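Local atomic coordinates of aspartokinase 1, chloroplastic (Arabidopsis thaliana, PDB entry 2CDQ), a protein that catalyses the ATP-dependent phosphorylation of L-aspartate to 4-phospho-L-aspartate, the first step in making lysine, threonine, methionine and isoleucine. Residues Ile27-Lys32 against Pro55-Val60; Pro59-Ser64 against Val209-Gly214. All coordinates share one frame; numbering follows the deposited sequence.

Contact 1 of 2, residues Ile27-Lys32 against Pro55-Val60; sequences ITCVMK and PEESPV
The Glu57 carboxylate is the flat group that meets residues Ile27-Lys32, with Thr28 on one side of its plane and Cys29 SG on the other. Thr28 lies near CG and OE2, and Cys29 SG meets CG at 3.7 Å. The Glu57 chain bends at CG (chi2 86°), which turns OE2 back to 3.4 Å from Thr28 CB. Lys247 makes a long, weak ion pair with the same OE2. Cys29 SG also lies obliquely off the CB corner of the puckered ring of Pro59, in loose contact at 4.5 Å from Pro59 CB. Met31 SD approaches that corner obliquely from the same side, 3.8 Å from Pro59 CB.

Thr28 joins the loops that lead into both strands. Its backbone N donates to Ser58 O at 2.9 Å in a nearly straight bond. The donor is tilted 20° from the carbonyl plane. In return Ser58 N donates to Thr28 OG1 at 2.8 Å, a more bent bond. The hydroxyl sits between backbone N and carbonyl carbon (chi1 45°), where it faces that amide.

Further on, the strands run parallel. Val60 N binds Cys29 O, and Val60 O accepts from Met31 N at 2.7 Å, so Val60 is gripped through both its N and O. Its CG2 meets Ile27 CG2 at 3.6 Å, the two side chains crossing at about a right angle.

These strands, 29-33 and 59-63, with helix 41-53 between them, form a beta-alpha-beta unit of the amino acid kinase fold. Lys32, probably an ATP-binding residue, lies at the far end of the pairing and is salt-bridged to Asp234.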
loop_
_atom_site.group_PDB
_atom_site.type_symbol
_atom_site.label_atom_id
_atom_site.label_comp_id
_atom_site.label_asym_id
_atom_site.label_seq_id
_atom_site.Cartn_x
_atom_site.Cartn_y
_atom_site.Cartn_z
ATOM N N ILE A 27 -46.124 3.655 -5.671
ATOM C CA ILE A 27 -44.874 3.730 -6.436
ATOM C C ILE A 27 -44.215 2.346 -6.423
ATOM O O ILE A 27 -44.103 1.730 -5.362
ATOM C CB ILE A 27 -43.897 4.780 -5.827
ATOM C CG1 ILE A 27 -44.533 6.178 -5.763
ATOM C CG2 ILE A 27 -42.574 4.802 -6.585
ATOM C CD1 ILE A 27 -44.612 6.920 -7.091
ATOM N N THR A 28 -43.789 1.857 -7.590
ATOM C CA THR A 28 -43.234 0.494 -7.692
ATOM C C THR A 28 -41.711 0.423 -7.798
ATOM O O THR A 28 -41.104 -0.558 -7.355
ATOM C CB THR A 28 -43.855 -0.315 -8.862
ATOM O OG1 THR A 28 -43.906 0.497 -10.043
ATOM C CG2 THR A 28 -45.258 -0.789 -8.504
ATOM N N CYS A 29 -41.105 1.455 -8.385
ATOM C CA CYS A 29 -39.656 1.505 -8.600
ATOM C C CYS A 29 -39.171 2.903 -8.979
ATOM O O CYS A 29 -39.964 3.778 -9.342
ATOM C CB CYS A 29 -39.241 0.519 -9.695
ATOM S SG CYS A 29 -40.038 0.868 -11.270
ATOM N N VAL A 30 -37.857 3.092 -8.895
ATOM C CA VAL A 30 -37.201 4.324 -9.325
ATOM C C VAL A 30 -36.296 4.053 -10.534
ATOM O O VAL A 30 -35.528 3.089 -10.545
ATOM C CB VAL A 30 -36.425 5.007 -8.162
ATOM C CG1 VAL A 30 -35.673 3.984 -7.321
ATOM C CG2 VAL A 30 -35.484 6.071 -8.686
ATOM N N MET A 31 -36.422 4.894 -11.558
ATOM C CA MET A 31 -35.602 4.781 -12.763
ATOM C C MET A 31 -34.705 6.002 -12.893
ATOM O O MET A 31 -35.177 7.142 -12.872
ATOM C CB MET A 31 -36.479 4.619 -14.003
ATOM C CG MET A 31 -37.410 3.420 -13.926
ATOM S SD MET A 31 -38.671 3.431 -15.203
ATOM C CE MET A 31 -37.936 2.351 -16.413
ATOM N N LYS A 32 -33.405 5.748 -13.000
ATOM C CA LYS A 32 -32.419 6.810 -13.096
ATOM C C LYS A 32 -31.877 6.869 -14.510
ATOM O O LYS A 32 -31.546 5.837 -15.103
ATOM C CB LYS A 32 -31.282 6.579 -12.101
ATOM C CG LYS A 32 -30.174 7.618 -12.153
ATOM C CD LYS A 32 -29.087 7.234 -13.140
ATOM C CE LYS A 32 -28.058 8.331 -13.267
ATOM N NZ LYS A 32 -26.741 7.753 -13.635
ATOM N N PRO A 55 -46.766 0.310 -18.423
ATOM C CA PRO A 55 -47.907 1.019 -17.820
ATOM C C PRO A 55 -48.371 0.347 -16.529
ATOM O O PRO A 55 -48.928 1.004 -15.643
ATOM C CB PRO A 55 -48.998 0.921 -18.897
ATOM C CG PRO A 55 -48.295 0.448 -20.146
ATOM C CD PRO A 55 -47.163 -0.387 -19.659
ATOM N N GLU A 56 -48.126 -0.958 -16.444
ATOM C CA GLU A 56 -48.349 -1.756 -15.238
ATOM C C GLU A 56 -47.309 -1.475 -14.139
ATOM O O GLU A 56 -47.253 -2.187 -13.134
ATOM C CB GLU A 56 -48.388 -3.260 -15.582
ATOM C CG GLU A 56 -47.809 -3.668 -16.969
ATOM C CD GLU A 56 -46.299 -3.419 -17.139
ATOM O OE1 GLU A 56 -45.549 -3.461 -16.138
ATOM O OE2 GLU A 56 -45.862 -3.195 -18.293
ATOM N N GLU A 57 -46.497 -0.437 -14.337
ATOM C CA GLU A 57 -45.484 -0.020 -13.367
ATOM C C GLU A 57 -45.600 1.489 -13.123
ATOM O O GLU A 57 -45.843 2.252 -14.058
ATOM C CB GLU A 57 -44.090 -0.372 -13.894
ATOM C CG GLU A 57 -43.041 -0.676 -12.826
ATOM C CD GLU A 57 -43.037 -2.131 -12.373
ATOM O OE1 GLU A 57 -43.467 -3.009 -13.153
ATOM O OE2 GLU A 57 -42.591 -2.395 -11.233
ATOM N N SER A 58 -45.447 1.912 -11.870
ATOM C CA SER A 58 -45.547 3.331 -11.501
ATOM C C SER A 58 -44.196 3.848 -11.010
ATOM O O SER A 58 -43.848 3.659 -9.840
ATOM C CB SER A 58 -46.613 3.545 -10.414
ATOM O OG SER A 58 -47.921 3.278 -10.891
ATOM N N PRO A 59 -43.428 4.508 -11.898
ATOM C CA PRO A 59 -42.035 4.833 -11.589
ATOM C C PRO A 59 -41.805 6.213 -10.975
ATOM O O PRO A 59 -42.649 7.105 -11.102
ATOM C CB PRO A 59 -41.366 4.771 -12.962
ATOM C CG PRO A 59 -42.468 5.137 -13.946
ATOM C CD PRO A 59 -43.807 4.975 -13.245
ATOM N N VAL A 60 -40.667 6.359 -10.299
ATOM C CA VAL A 60 -40.115 7.670 -9.955
ATOM C C VAL A 60 -38.907 7.889 -10.862
ATOM O O VAL A 60 -38.032 7.031 -10.948
ATOM C CB VAL A 60 -39.697 7.768 -8.463
ATOM C CG1 VAL A 60 -38.794 8.979 -8.218
ATOM C CG2 VAL A 60 -40.922 7.852 -7.567
#

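Contact 2 of 2, residues Pro59-Ser64 against Val209-Gly214; sequences PVIVLS and VPIVTG. With LYS (lysine), chain D.
Strands 59-63 and 209-213 run parallel, 23° apart and 4.7 Å between axes at closest approach, joined by bonds from Ile61 N to Pro210 O, Val212 N to Ile61 O and Leu63 N to Val212 O.

On one side of the sheet Ile61 and Ile211 lie side by side and point the same way. Ile211 CD1 reaches Ile61 CB at 3.6 Å. The CG2 branch of Ile211, anti to the backbone N, meets Leu63 CD1 at 3.8 Å. Val209 CG1 touches Ile61 CG1 at 3.8 Å and also stands over a face of the Pro59 ring. Helix 137-161 covers this side, with Phe155 on Leu63 and Thr152 on Ile211.

On the other side Val60 crosses Pro210 at about a right angle, CG2 to CG 3.7 Å. Its CG1 meets Val212 CG2 at 4.0 Å.

The strand ends lead to the active site. Ser64 CB is 3.4 Å from O of the bound lysine, and Ser64 OG is hydrogen-bonded to Ser233. This pair belongs to the parallel part of the central sheet of the amino acid kinase fold, whose C-terminal strand ends line the catalytic pocket.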
loop_
_atom_site.group_PDB
_atom_site.type_symbol
_atom_site.label_atom_id
_atom_site.label_comp_id
_atom_site.label_asym_id
_atom_site.label_seq_id
_atom_site.Cartn_x
_atom_site.Cartn_y
_atom_site.Cartn_z
ATOM N N PRO A 59 -43.428 4.508 -11.898
ATOM C CA PRO A 59 -42.035 4.833 -11.589
ATOM C C PRO A 59 -41.805 6.213 -10.975
ATOM O O PRO A 59 -42.649 7.105 -11.102
ATOM C CB PRO A 59 -41.366 4.771 -12.962
ATOM C CG PRO A 59 -42.468 5.137 -13.946
ATOM C CD PRO A 59 -43.807 4.975 -13.245
ATOM N N VAL A 60 -40.667 6.359 -10.299
ATOM C CA VAL A 60 -40.115 7.670 -9.955
ATOM C C VAL A 60 -38.907 7.889 -10.862
ATOM O O VAL A 60 -38.032 7.031 -10.948
ATOM C CB VAL A 60 -39.697 7.768 -8.463
ATOM C CG1 VAL A 60 -38.794 8.979 -8.218
ATOM C CG2 VAL A 60 -40.922 7.852 -7.567
ATOM N N ILE A 61 -38.868 9.025 -11.549
ATOM C CA ILE A 61 -37.799 9.286 -12.503
ATOM C C ILE A 61 -36.747 10.228 -11.924
ATOM O O ILE A 61 -37.066 11.307 -11.422
ATOM C CB ILE A 61 -38.353 9.823 -13.846
ATOM C CG1 ILE A 61 -39.507 8.939 -14.354
ATOM C CG2 ILE A 61 -37.236 9.961 -14.891
ATOM C CD1 ILE A 61 -39.125 7.482 -14.708
ATOM N N VAL A 62 -35.495 9.787 -11.982
ATOM C CA VAL A 62 -34.362 10.591 -11.547
ATOM C C VAL A 62 -33.581 11.004 -12.780
ATOM O O VAL A 62 -33.070 10.150 -13.514
ATOM C CB VAL A 62 -33.435 9.807 -10.582
ATOM C CG1 VAL A 62 -32.230 10.651 -10.187
ATOM C CG2 VAL A 62 -34.190 9.391 -9.339
ATOM N N LEU A 63 -33.491 12.311 -13.011
ATOM C CA LEU A 63 -32.778 12.826 -14.176
ATOM C C LEU A 63 -31.499 13.566 -13.833
ATOM O O LEU A 63 -31.454 14.357 -12.890
ATOM C CB LEU A 63 -33.668 13.747 -15.015
ATOM C CG LEU A 63 -34.874 13.176 -15.752
ATOM C CD1 LEU A 63 -35.459 14.267 -16.611
ATOM C CD2 LEU A 63 -34.495 11.974 -16.600
ATOM N N SER A 64 -30.467 13.297 -14.626
ATOM C CA SER A 64 -29.267 14.122 -14.655
ATOM C C SER A 64 -29.533 15.377 -15.492
ATOM O O SER A 64 -30.642 15.564 -15.991
ATOM C CB SER A 64 -28.112 13.327 -15.254
ATOM O OG SER A 64 -27.766 12.241 -14.414
ATOM N N VAL A 209 -46.354 11.030 -12.196
ATOM C CA VAL A 209 -44.996 10.470 -12.246
ATOM C C VAL A 209 -43.974 11.519 -11.784
ATOM O O VAL A 209 -43.774 12.535 -12.461
ATOM C CB VAL A 209 -44.631 9.945 -13.663
ATOM C CG1 VAL A 209 -43.251 9.305 -13.658
ATOM C CG2 VAL A 209 -45.679 8.947 -14.167
ATOM N N PRO A 210 -43.342 11.284 -10.618
ATOM C CA PRO A 210 -42.355 12.225 -10.081
ATOM C C PRO A 210 -41.075 12.280 -10.926
ATOM O O PRO A 210 -40.529 11.235 -11.304
ATOM C CB PRO A 210 -42.060 11.671 -8.677
ATOM C CG PRO A 210 -43.175 10.706 -8.391
ATOM C CD PRO A 210 -43.523 10.129 -9.722
ATOM N N ILE A 211 -40.625 13.496 -11.232
ATOM C CA ILE A 211 -39.397 13.714 -11.986
ATOM C C ILE A 211 -38.445 14.516 -11.107
ATOM O O ILE A 211 -38.590 15.731 -10.981
ATOM C CB ILE A 211 -39.666 14.465 -13.322
ATOM C CG1 ILE A 211 -40.880 13.880 -14.066
ATOM C CG2 ILE A 211 -38.418 14.474 -14.211
ATOM C CD1 ILE A 211 -40.744 12.427 -14.526
ATOM N N VAL A 212 -37.478 13.824 -10.501
ATOM C CA VAL A 212 -36.597 14.422 -9.490
ATOM C C VAL A 212 -35.182 14.731 -10.011
ATOM O O VAL A 212 -34.569 13.915 -10.711
ATOM C CB VAL A 212 -36.485 13.524 -8.226
ATOM C CG1 VAL A 212 -35.998 14.337 -7.030
ATOM C CG2 VAL A 212 -37.826 12.874 -7.898
ATOM N N THR A 213 -34.684 15.918 -9.654
ATOM C CA THR A 213 -33.301 16.328 -9.911
ATOM C C THR A 213 -32.352 15.389 -9.171
ATOM O O THR A 213 -32.634 14.985 -8.041
ATOM C CB THR A 213 -33.041 17.752 -9.409
ATOM O OG1 THR A 213 -33.266 17.797 -7.999
ATOM C CG2 THR A 213 -33.953 18.754 -10.100
ATOM N N GLY A 214 -31.220 15.071 -9.788
ATOM C CA GLY A 214 -30.420 13.949 -9.332
ATOM C C GLY A 214 -29.221 14.270 -8.465
ATOM O O GLY A 214 -28.858 13.509 -7.567
HETATM N N LYS D . -25.930 15.645 -13.798
HETATM C CA LYS D . -24.567 15.297 -14.296
HETATM C C LYS D . -24.624 14.366 -15.522
HETATM O O LYS D . -25.251 14.707 -16.528
HETATM C CB LYS D . -23.719 14.705 -13.161
HETATM C CG LYS D . -24.439 13.661 -12.307
HETATM C CD LYS D . -23.471 12.931 -11.393
HETATM C CE LYS D . -22.559 11.991 -12.171
HETATM N NZ LYS D . -21.602 11.296 -11.268
HETATM O OXT LYS D . -24.066 13.264 -15.567
#

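Contacts 1 and 2 share Pro59 and Val60, and their centres are 10 Å apart. Strand 59-63 lies between its parallel neighbours 29-33 and 209-219. Met31 O and Val62 N, 2.8 Å apart, probably continue the bonding of contact 1 into the residues of contact 2. Val30 CG2 packs on Val62 CG2 at 3.6 Å, on the side where helix 232-244 lies. Both contacts run toward the pocket: Lys32 and Ser64 are probable ATP-binding residues, and the Thr213 side chain is about 4 Å from that of substrate-binding Glu148. In contact 1, the side chain of Val30 is about 14 Å from the bound lysine.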